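Local coordinates for protein Atp-dependent DNA ligase (Psychromonas sp., PDB 4D05) that probably seals nicks in duplex DNA at the expense of ATP, passing through an enzyme-adenylate intermediate, with a minimised DNA-binding surface, at residues P4-A9 with I40-N45; R31-G36 with T59-G64; A181-I186 with I202-E207. One frame throughout, in Å; residues are numbered along the deposited sequence.

Overall arrangement
Contacts 1 and 2 belong to the nucleotidyltransferase part of the ligase and contact 3 to its OB-like part. The first two interlock: their segments alternate along the chain, their centres lie about 10 Å apart, and they share the sheet containing strands 39-40, 30-34 and 62-67. Ile-40 meets Tyr-33, and Gln-7 meets Arg-31, the latter beside the bound AMP. Contact 3 follows later in sequence, within the hairpin of strands 179-190 and 199-206. Its centre is about 32 Å from that of contact 1 and about 40 Å from that of contact 2, consistent with an extended two-domain enzyme whose OB-like part stands apart from the nucleotide site.

Contact 1: residues P4-A9 with I40-N45; sequences PPIQLA and ISKQGN. With SO4 (sulfate ion), chain F.
Pro-4 comes up against the type I beta turn from Ser-41 to Gly-44, with its CA 6.1 Å from the CA of Gly-44, just before the chain bends through an inverse gamma turn centred on Pro-5. Its ring meets the turn through the CG-CD side. Pro-4 CD lies 3.2 Å from Ser-41 O, and CG is slightly farther from that oxygen, which closes the turn by accepting Gly-44 N. The CD carbon, polarised by the adjoining ring nitrogen, is a reasonable neighbour for a carbonyl oxygen, and Lys-42 O also lies near it. On the apolar side, Pro-4 CD touches Ile-40 CG2 at 4.1 Å as the two side chains pass in opposite directions.

Gly-44 suits its place because its positive phi (95°) is unfavourable for residues bearing a CB. Ser-41 tightens the loop by offering OG to Asn-45 N at 3.0 Å.

Farther along, Ile-6 CD1 rests on Lys-42 CG at 4.1 Å, the two chains crossing at about a right angle. A lysine fits here because its aliphatic part can pack while the amine travels on. A bend at chi3 (67°) interrupts the otherwise extended chain on the way to NZ, which donates to O2 of a sulfate, probably from the crystallisation liquor, at 2.9 Å. Lys-174 and Arg-168 also bind this sulfate, so three basic side chains gather round it, with AMP about 5 Å from the Lys-42 side chain between nearest atoms.

The contact lies between two sheets: segment 4-9 runs on into strand 8-11 of one, and Ile-40 ends strand 39-40 of the other. Ile-40 pairs through its backbone with Tyr-33, Leu-8 pairs with Lys-167 and Ser-169 around strand 168-169, and Arg-31 from strand 30-34 touches Ile-6 and Lys-42.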
loop_
_atom_site.group_PDB
_atom_site.type_symbol
_atom_site.label_atom_id
_atom_site.label_comp_id
_atom_site.label_asym_id
_atom_site.label_seq_id
_atom_site.Cartn_x
_atom_site.Cartn_y
_atom_site.Cartn_z
ATOM N N PRO A 4 -6.410 3.051 16.896
ATOM C CA PRO A 4 -6.338 4.505 16.832
ATOM C C PRO A 4 -7.241 5.092 15.752
ATOM O O PRO A 4 -7.583 4.393 14.805
ATOM C CB PRO A 4 -4.847 4.760 16.540
ATOM C CG PRO A 4 -4.345 3.515 15.922
ATOM C CD PRO A 4 -5.157 2.403 16.482
ATOM N N PRO A 5 -7.592 6.378 15.897
ATOM C CA PRO A 5 -8.574 7.116 15.084
ATOM C C PRO A 5 -7.893 7.586 13.835
ATOM O O PRO A 5 -7.508 8.749 13.709
ATOM C CB PRO A 5 -8.947 8.297 15.975
ATOM C CG PRO A 5 -7.672 8.586 16.699
ATOM C CD PRO A 5 -7.014 7.238 16.946
ATOM N N ILE A 6 -7.717 6.656 12.911
ATOM C CA ILE A 6 -6.942 6.933 11.715
ATOM C C ILE A 6 -7.702 6.932 10.370
ATOM O O ILE A 6 -8.735 6.254 10.182
ATOM C CB ILE A 6 -5.742 5.995 11.666
ATOM C CG1 ILE A 6 -6.174 4.521 11.638
ATOM C CG2 ILE A 6 -4.907 6.266 12.846
ATOM C CD1 ILE A 6 -5.060 3.554 11.336
ATOM N N GLN A 7 -7.161 7.694 9.424
ATOM C CA GLN A 7 -7.743 7.793 8.080
ATOM C C GLN A 7 -7.209 6.697 7.258
ATOM O O GLN A 7 -6.013 6.416 7.378
ATOM C CB GLN A 7 -7.306 9.090 7.408
ATOM C CG GLN A 7 -7.890 9.302 6.028
ATOM C CD GLN A 7 -7.821 10.798 5.688
ATOM O OE1 GLN A 7 -8.802 11.525 5.720
ATOM N NE2 GLN A 7 -6.673 11.239 5.425
ATOM N N LEU A 8 -8.064 6.091 6.428
ATOM C CA LEU A 8 -7.672 5.009 5.550
ATOM C C LEU A 8 -7.814 5.330 4.044
ATOM O O LEU A 8 -8.702 6.088 3.591
ATOM C CB LEU A 8 -8.463 3.726 5.844
ATOM C CG LEU A 8 -8.604 3.248 7.292
ATOM C CD1 LEU A 8 -9.456 1.996 7.253
ATOM C CD2 LEU A 8 -7.233 2.970 7.990
ATOM N N ALA A 9 -6.915 4.728 3.267
ATOM C CA ALA A 9 -6.826 5.039 1.837
ATOM C C ALA A 9 -7.762 4.187 1.008
ATOM O O ALA A 9 -8.013 3.002 1.316
ATOM C CB ALA A 9 -5.425 4.839 1.348
ATOM N N ILE A 40 1.268 3.982 18.779
ATOM C CA ILE A 40 0.234 2.962 18.810
ATOM C C ILE A 40 0.064 2.296 17.448
ATOM O O ILE A 40 -0.006 2.972 16.419
ATOM C CB ILE A 40 -1.126 3.578 19.256
ATOM C CG1 ILE A 40 -0.947 4.328 20.609
ATOM C CG2 ILE A 40 -2.212 2.524 19.291
ATOM C CD1 ILE A 40 -2.125 5.027 21.062
ATOM N N SER A 41 -0.037 0.966 17.442
ATOM C CA SER A 41 -0.190 0.212 16.194
ATOM C C SER A 41 -1.612 0.274 15.670
ATOM O O SER A 41 -2.509 0.681 16.369
ATOM C CB SER A 41 0.178 -1.258 16.407
ATOM O OG SER A 41 -0.889 -1.949 17.068
ATOM N N LYS A 42 -1.814 -0.152 14.417
ATOM C CA LYS A 42 -3.158 -0.116 13.852
ATOM C C LYS A 42 -4.166 -0.946 14.635
ATOM O O LYS A 42 -5.378 -0.673 14.580
ATOM C CB LYS A 42 -3.177 -0.632 12.409
ATOM C CG LYS A 42 -2.617 0.278 11.418
ATOM C CD LYS A 42 -2.415 -0.477 10.067
ATOM C CE LYS A 42 -3.686 -0.886 9.405
ATOM N NZ LYS A 42 -3.376 -1.551 8.084
ATOM N N GLN A 43 -3.661 -1.959 15.338
ATOM C CA GLN A 43 -4.472 -2.858 16.124
ATOM C C GLN A 43 -4.699 -2.355 17.544
ATOM O O GLN A 43 -5.430 -2.978 18.328
ATOM C CB GLN A 43 -3.802 -4.241 16.178
ATOM C CG GLN A 43 -3.460 -4.856 14.820
ATOM C CD GLN A 43 -2.100 -4.367 14.269
ATOM O OE1 GLN A 43 -1.168 -4.008 15.017
ATOM N NE2 GLN A 43 -1.999 -4.345 12.964
ATOM N N GLY A 44 -4.086 -1.229 17.884
ATOM C CA GLY A 44 -4.243 -0.658 19.213
ATOM C C GLY A 44 -3.169 -1.025 20.226
ATOM O O GLY A 44 -3.297 -0.688 21.402
ATOM N N ASN A 45 -2.104 -1.679 19.797
ATOM C CA ASN A 45 -1.015 -2.025 20.696
ATOM C C ASN A 45 -0.091 -0.833 20.905
ATOM O O ASN A 45 0.313 -0.187 19.946
ATOM C CB ASN A 45 -0.139 -3.145 20.086
ATOM C CG ASN A 45 -0.911 -4.395 19.715
ATOM O OD1 ASN A 45 -1.201 -4.661 18.532
ATOM N ND2 ASN A 45 -1.234 -5.173 20.698
HETATM S S SO4 F . -4.978 -0.226 4.705
HETATM O O1 SO4 F . -3.849 -0.878 4.031
HETATM O O2 SO4 F . -4.618 0.197 6.072
HETATM O O3 SO4 F . -5.378 0.985 3.977
HETATM O O4 SO4 F . -6.109 -1.165 4.774
#

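Contact 2: residues R31-G36 with T59-G64. With SO4 (sulfate ion), chain G.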
loop_
_atom_site.group_PDB
_atom_site.type_symbol
_atom_site.label_atom_id
_atom_site.label_comp_id
_atom_site.label_asym_id
_atom_site.label_seq_id
_atom_site.Cartn_x
_atom_site.Cartn_y
_atom_site.Cartn_z
ATOM N N ARG A 31 2.665 0.821 10.356
ATOM C CA ARG A 31 1.982 2.058 10.666
ATOM C C ARG A 31 1.986 2.317 12.163
ATOM O O ARG A 31 1.810 1.399 12.955
ATOM C CB ARG A 31 0.544 2.004 10.184
ATOM C CG ARG A 31 -0.116 3.364 10.245
ATOM C CD ARG A 31 -1.487 3.387 9.626
ATOM N NE ARG A 31 -2.066 4.707 9.755
ATOM C CZ ARG A 31 -2.881 5.264 8.873
ATOM N NH1 ARG A 31 -3.255 4.620 7.806
ATOM N NH2 ARG A 31 -3.327 6.470 9.094
ATOM N N ALA A 32 2.175 3.573 12.550
ATOM C CA ALA A 32 2.122 3.962 13.957
ATOM C C ALA A 32 1.402 5.299 14.080
ATOM O O ALA A 32 1.590 6.197 13.263
ATOM C CB ALA A 32 3.519 4.054 14.556
ATOM N N TYR A 33 0.587 5.411 15.122
ATOM C CA TYR A 33 -0.086 6.631 15.481
ATOM C C TYR A 33 0.560 7.150 16.755
ATOM O O TYR A 33 0.607 6.463 17.781
ATOM C CB TYR A 33 -1.558 6.332 15.723
ATOM C CG TYR A 33 -2.363 7.470 16.280
ATOM C CD1 TYR A 33 -2.827 8.454 15.476
ATOM C CD2 TYR A 33 -2.703 7.520 17.612
ATOM C CE1 TYR A 33 -3.611 9.503 15.990
ATOM C CE2 TYR A 33 -3.469 8.542 18.130
ATOM C CZ TYR A 33 -3.895 9.542 17.316
ATOM O OH TYR A 33 -4.657 10.581 17.800
ATOM N N TRP A 34 1.084 8.363 16.661
ATOM C CA TRP A 34 1.630 9.070 17.823
ATOM C C TRP A 34 0.563 9.931 18.424
ATOM O O TRP A 34 0.039 10.843 17.791
ATOM C CB TRP A 34 2.816 9.921 17.399
ATOM C CG TRP A 34 3.351 10.871 18.422
ATOM C CD1 TRP A 34 3.152 12.209 18.449
ATOM C CD2 TRP A 34 4.195 10.568 19.543
ATOM N NE1 TRP A 34 3.817 12.774 19.508
ATOM C CE2 TRP A 34 4.471 11.790 20.197
ATOM C CE3 TRP A 34 4.753 9.400 20.049
ATOM C CZ2 TRP A 34 5.262 11.861 21.332
ATOM C CZ3 TRP A 34 5.542 9.474 21.165
ATOM C CH2 TRP A 34 5.789 10.694 21.800
ATOM N N ASN A 35 0.216 9.630 19.681
ATOM C CA ASN A 35 -0.886 10.323 20.288
ATOM C C ASN A 35 -0.457 11.528 21.112
ATOM O O ASN A 35 -1.290 12.115 21.801
ATOM C CB ASN A 35 -1.748 9.373 21.128
ATOM C CG ASN A 35 -1.050 8.868 22.378
ATOM O OD1 ASN A 35 0.073 9.200 22.633
ATOM N ND2 ASN A 35 -1.754 8.064 23.166
ATOM N N GLY A 36 0.832 11.861 21.063
ATOM C CA GLY A 36 1.405 12.922 21.863
ATOM C C GLY A 36 2.342 12.443 22.951
ATOM O O GLY A 36 3.139 13.213 23.462
ATOM N N THR A 59 4.215 17.176 20.921
ATOM C CA THR A 59 3.029 16.535 21.455
ATOM C C THR A 59 1.873 16.554 20.450
ATOM O O THR A 59 0.816 15.965 20.686
ATOM C CB THR A 59 2.623 17.074 22.836
ATOM O OG1 THR A 59 2.605 18.491 22.807
ATOM C CG2 THR A 59 3.640 16.630 23.901
ATOM N N THR A 60 2.083 17.208 19.307
ATOM C CA THR A 60 1.105 17.173 18.217
ATOM C C THR A 60 0.921 15.717 17.793
ATOM O O THR A 60 1.902 15.001 17.614
ATOM C CB THR A 60 1.633 17.962 17.028
ATOM O OG1 THR A 60 1.900 19.314 17.437
ATOM C CG2 THR A 60 0.649 17.962 15.892
ATOM N N ALA A 61 -0.318 15.253 17.673
ATOM C CA ALA A 61 -0.538 13.891 17.186
ATOM C C ALA A 61 -0.069 13.749 15.748
ATOM O O ALA A 61 -0.242 14.653 14.934
ATOM C CB ALA A 61 -1.991 13.527 17.295
HETATM N N MSE A 62 0.535 12.605 15.454
HETATM C CA MSE A 62 1.100 12.350 14.138
HETATM C C MSE A 62 0.812 10.922 13.651
HETATM O O MSE A 62 0.816 9.984 14.435
HETATM C CB MSE A 62 2.652 12.559 14.149
HETATM C CG MSE A 62 3.074 14.008 14.599
HETATM SE SE MSE A 62 5.001 14.238 14.556
HETATM C CE MSE A 62 5.388 13.283 16.214
ATOM N N ASP A 63 0.589 10.782 12.346
ATOM C CA ASP A 63 0.424 9.492 11.682
ATOM C C ASP A 63 1.632 9.248 10.801
ATOM O O ASP A 63 1.999 10.114 10.060
ATOM C CB ASP A 63 -0.789 9.549 10.784
ATOM C CG ASP A 63 -1.876 8.661 11.224
ATOM O OD1 ASP A 63 -2.420 8.876 12.319
ATOM O OD2 ASP A 63 -2.231 7.757 10.449
ATOM N N GLY A 64 2.249 8.067 10.886
ATOM C CA GLY A 64 3.421 7.780 10.087
ATOM C C GLY A 64 3.694 6.302 9.956
ATOM O O GLY A 64 2.909 5.451 10.411
HETATM S S SO4 G . -2.894 18.601 17.367
HETATM O O1 SO4 G . -1.930 19.673 17.716
HETATM O O2 SO4 G . -4.181 19.013 17.976
HETATM O O3 SO4 G . -3.060 18.553 15.849
HETATM O O4 SO4 G . -2.461 17.279 17.961
#
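Trp-34 and Met-62 form a hydrogen-bonded pair in the antiparallel ladder of strands 30-34 and 62-67, and the indole covers one face of it. Its CB lies 3.6 Å from Met-62 O, the oxygen that accepts Trp-34 N at 2.8 Å. With CG anti to the backbone N (chi1 171°), the ring runs alongside the Met-62 side chain, both pointing the same way. CG and then CD1 come under the terminal methyl of Met-62, a selenomethionine here; CE sits over one face, 3.3 Å from CD1, while SE stands oblique to the five-membered ring in a Met-aromatic contact. Gly-36 C lies over the opposite face, toward the rim. CD1 also meets Thr-60 O at 3.2 Å, at the ring edge and in its plane. NE1 donates to Pro-58 O, and the indole also packs edge-to-face with Phe-57. A large flat residue suits this place, since one face takes Met-62 CE, the other Gly-36 of its own segment, and the edge Thr-60 O.

Ala-32 and Gly-64 form another hydrogen-bonded pair, Ala-32 N reaching Gly-64 O at 2.9 Å. Between these pairs Tyr-33 and Asp-63 face the other side of the sheet, where Asp-63 OD1, in the conformer given, approaches Tyr-33 CD1 at the ring edge, in plane, at 3.2 Å. At the far end, Ala-61 N donates to a sulfate oxygen, O4, at 3.0 Å.

Asp-63 OD2 makes a salt bridge with Arg-31 NH2, at the edge of a guanidinium turned 86° from the carboxylate; this turn and the very short separation belong to one of two deposited conformers, and the separation is doubtful. Arg-31 also belongs to the AMP pocket and bonds to Gln-7 O, so Asp-63 may act as a second-shell carboxylate that balances its charge and orients it beside the nucleotide.

Contact 3: residues A181-I186 with I202-E207. With SO4 (sulfate ion), chain E.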
loop_
_atom_site.group_PDB
_atom_site.type_symbol
_atom_site.label_atom_id
_atom_site.label_comp_id
_atom_site.label_asym_id
_atom_site.label_seq_id
_atom_site.Cartn_x
_atom_site.Cartn_y
_atom_site.Cartn_z
ATOM N N ALA A 181 -5.465 -10.865 -6.296
ATOM C CA ALA A 181 -6.591 -11.389 -5.542
ATOM C C ALA A 181 -6.727 -12.870 -5.878
ATOM O O ALA A 181 -5.999 -13.381 -6.746
ATOM C CB ALA A 181 -7.808 -10.672 -5.918
ATOM N N GLU A 182 -7.634 -13.552 -5.179
ATOM C CA GLU A 182 -7.842 -14.990 -5.397
ATOM C C GLU A 182 -9.149 -15.344 -6.102
ATOM O O GLU A 182 -10.165 -14.638 -6.023
ATOM C CB GLU A 182 -7.734 -15.769 -4.067
ATOM C CG GLU A 182 -6.280 -15.960 -3.577
ATOM C CD GLU A 182 -5.625 -14.662 -3.155
ATOM O OE1 GLU A 182 -6.099 -14.063 -2.169
ATOM O OE2 GLU A 182 -4.625 -14.240 -3.785
ATOM N N ALA A 183 -9.116 -16.470 -6.800
ATOM C CA ALA A 183 -10.300 -16.975 -7.492
ATOM C C ALA A 183 -10.179 -18.474 -7.618
ATOM O O ALA A 183 -9.083 -19.023 -7.523
ATOM C CB ALA A 183 -10.436 -16.370 -8.875
ATOM N N THR A 184 -11.308 -19.126 -7.891
ATOM C CA THR A 184 -11.330 -20.574 -8.047
ATOM C C THR A 184 -11.400 -20.933 -9.530
ATOM O O THR A 184 -12.219 -20.381 -10.260
ATOM C CB THR A 184 -12.540 -21.166 -7.303
ATOM O OG1 THR A 184 -12.412 -20.897 -5.909
ATOM C CG2 THR A 184 -12.664 -22.679 -7.514
ATOM N N VAL A 185 -10.541 -21.850 -9.976
ATOM C CA VAL A 185 -10.577 -22.292 -11.359
ATOM C C VAL A 185 -11.827 -23.153 -11.541
ATOM O O VAL A 185 -12.022 -24.111 -10.789
ATOM C CB VAL A 185 -9.344 -23.148 -11.725
ATOM C CG1 VAL A 185 -9.430 -23.612 -13.185
ATOM C CG2 VAL A 185 -8.073 -22.348 -11.494
ATOM N N ILE A 186 -12.669 -22.837 -12.529
ATOM C CA ILE A 186 -13.901 -23.619 -12.707
ATOM C C ILE A 186 -13.991 -24.362 -14.030
ATOM O O ILE A 186 -14.756 -25.322 -14.129
ATOM C CB ILE A 186 -15.195 -22.765 -12.492
ATOM C CG1 ILE A 186 -15.354 -21.650 -13.550
ATOM C CG2 ILE A 186 -15.181 -22.094 -11.122
ATOM C CD1 ILE A 186 -16.699 -20.948 -13.490
ATOM N N ILE A 202 -8.237 -20.090 -18.811
ATOM C CA ILE A 202 -9.083 -20.662 -17.766
ATOM C C ILE A 202 -10.257 -19.754 -17.511
ATOM O O ILE A 202 -10.195 -18.541 -17.790
ATOM C CB ILE A 202 -8.335 -20.904 -16.447
ATOM C CG1 ILE A 202 -7.729 -19.593 -15.925
ATOM C CG2 ILE A 202 -7.243 -21.955 -16.630
ATOM C CD1 ILE A 202 -6.954 -19.707 -14.612
ATOM N N LEU A 203 -11.323 -20.333 -16.986
ATOM C CA LEU A 203 -12.402 -19.543 -16.424
ATOM C C LEU A 203 -12.286 -19.661 -14.911
ATOM O O LEU A 203 -12.112 -20.748 -14.392
ATOM C CB LEU A 203 -13.743 -20.072 -16.863
ATOM C CG LEU A 203 -14.173 -19.751 -18.281
ATOM C CD1 LEU A 203 -15.515 -20.491 -18.509
ATOM C CD2 LEU A 203 -14.298 -18.243 -18.568
ATOM N N VAL A 204 -12.367 -18.530 -14.218
ATOM C CA VAL A 204 -12.294 -18.517 -12.764
ATOM C C VAL A 204 -13.500 -17.787 -12.205
ATOM O O VAL A 204 -14.111 -16.990 -12.897
ATOM C CB VAL A 204 -11.005 -17.862 -12.241
ATOM C CG1 VAL A 204 -9.786 -18.561 -12.818
ATOM C CG2 VAL A 204 -10.967 -16.346 -12.535
ATOM N N LYS A 205 -13.819 -18.055 -10.944
ATOM C CA LYS A 205 -14.835 -17.302 -10.233
ATOM C C LYS A 205 -14.194 -16.719 -8.977
ATOM O O LYS A 205 -13.633 -17.455 -8.149
ATOM C CB LYS A 205 -16.031 -18.174 -9.878
ATOM C CG LYS A 205 -17.168 -17.415 -9.227
ATOM C CD LYS A 205 -18.410 -18.306 -9.085
ATOM C CE LYS A 205 -19.592 -17.581 -8.487
ATOM N NZ LYS A 205 -20.798 -18.487 -8.379
ATOM N N ASN A 206 -14.234 -15.398 -8.862
ATOM C CA ASN A 206 -13.503 -14.732 -7.797
ATOM C C ASN A 206 -14.346 -14.553 -6.547
ATOM O O ASN A 206 -15.508 -15.017 -6.477
ATOM C CB ASN A 206 -12.866 -13.406 -8.269
ATOM C CG ASN A 206 -13.876 -12.283 -8.475
ATOM O OD1 ASN A 206 -15.058 -12.414 -8.155
ATOM N ND2 ASN A 206 -13.408 -11.165 -9.024
ATOM N N GLU A 207 -13.753 -13.909 -5.541
ATOM C CA GLU A 207 -14.398 -13.840 -4.249
ATOM C C GLU A 207 -15.572 -12.844 -4.239
ATOM O O GLU A 207 -16.377 -12.838 -3.314
ATOM C CB GLU A 207 -13.343 -13.587 -3.159
ATOM C CG GLU A 207 -12.181 -14.609 -3.317
ATOM C CD GLU A 207 -11.232 -14.696 -2.128
ATOM O OE1 GLU A 207 -10.695 -13.651 -1.703
ATOM O OE2 GLU A 207 -11.010 -15.835 -1.634
HETATM S S SO4 E . -22.853 -18.227 -11.367
HETATM O O1 SO4 E . -22.338 -17.045 -10.665
HETATM O O2 SO4 E . -24.305 -18.299 -11.147
HETATM O O3 SO4 E . -22.517 -18.193 -12.813
HETATM O O4 SO4 E . -22.224 -19.396 -10.750
HETATM O O HOH W 1 -11.153 -12.005 -5.830
HETATM O O HOH W 2 -9.290 -12.338 -3.198
HETATM O O HOH W 3 -8.339 -14.135 -0.631
HETATM O O HOH W 4 -12.954 -18.176 -4.991
#
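Ile-202 and Val-185 touch within a strongly twisted antiparallel hairpin in the OB-like domain, where the axes of strands 181-186 and 202-206 make an angle of 131°. Ile-202 brings its CD1 to Val-185 CG2 at 4.2 Å, on the side where Phe-218 and Ile-233 also pack.

Leu-203 next offers its carbonyl to Ile-186 N in a nearly straight bond of 2.9 Å (175° at the hydrogen). Ile-186 CG1, set between its own backbone N and carbonyl carbon (chi1 65°), lies against Leu-203 O and CB.

Val-204 turns back to the buried face. Its CG2 meets Ala-183 CB at 3.7 Å, and its CA makes a bent CA-H...O contact with Thr-184 O. Small and branched side chains suit this face, which Phe-212 and Tyr-235 help to cover, probably as part of the barrel interior.

Lys-205 pairs with Thr-184 by two backbone bonds, Thr-184 N approaching Lys-205 O from above the carbonyl plane. On the exposed face its CB touches Ile-186 CG2. The fully extended chain then leaves the strand pair and gives NZ to two sulfate oxygens, the nearer being O4 at 2.9 Å. A long basic residue suits an exposed face of this kind.

Asn-206 faces Ala-183 in a tight non-hydrogen-bonded pair, the CA atoms being 3.9 Å apart. Its OD1 accepts from Glu-208 N and Val-210 N just beyond the strand, and ND2 reaches Tyr-235 OH.

Glu-207 lays CG 3.4 Å from Glu-182 O. Glu-182 OE2 is taken by Thr-234 OG1, and a water bridges the two carboxylates, which probably carry like charge, donating to Glu-182 OE1 at 2.7 Å and to Glu-207 OE1.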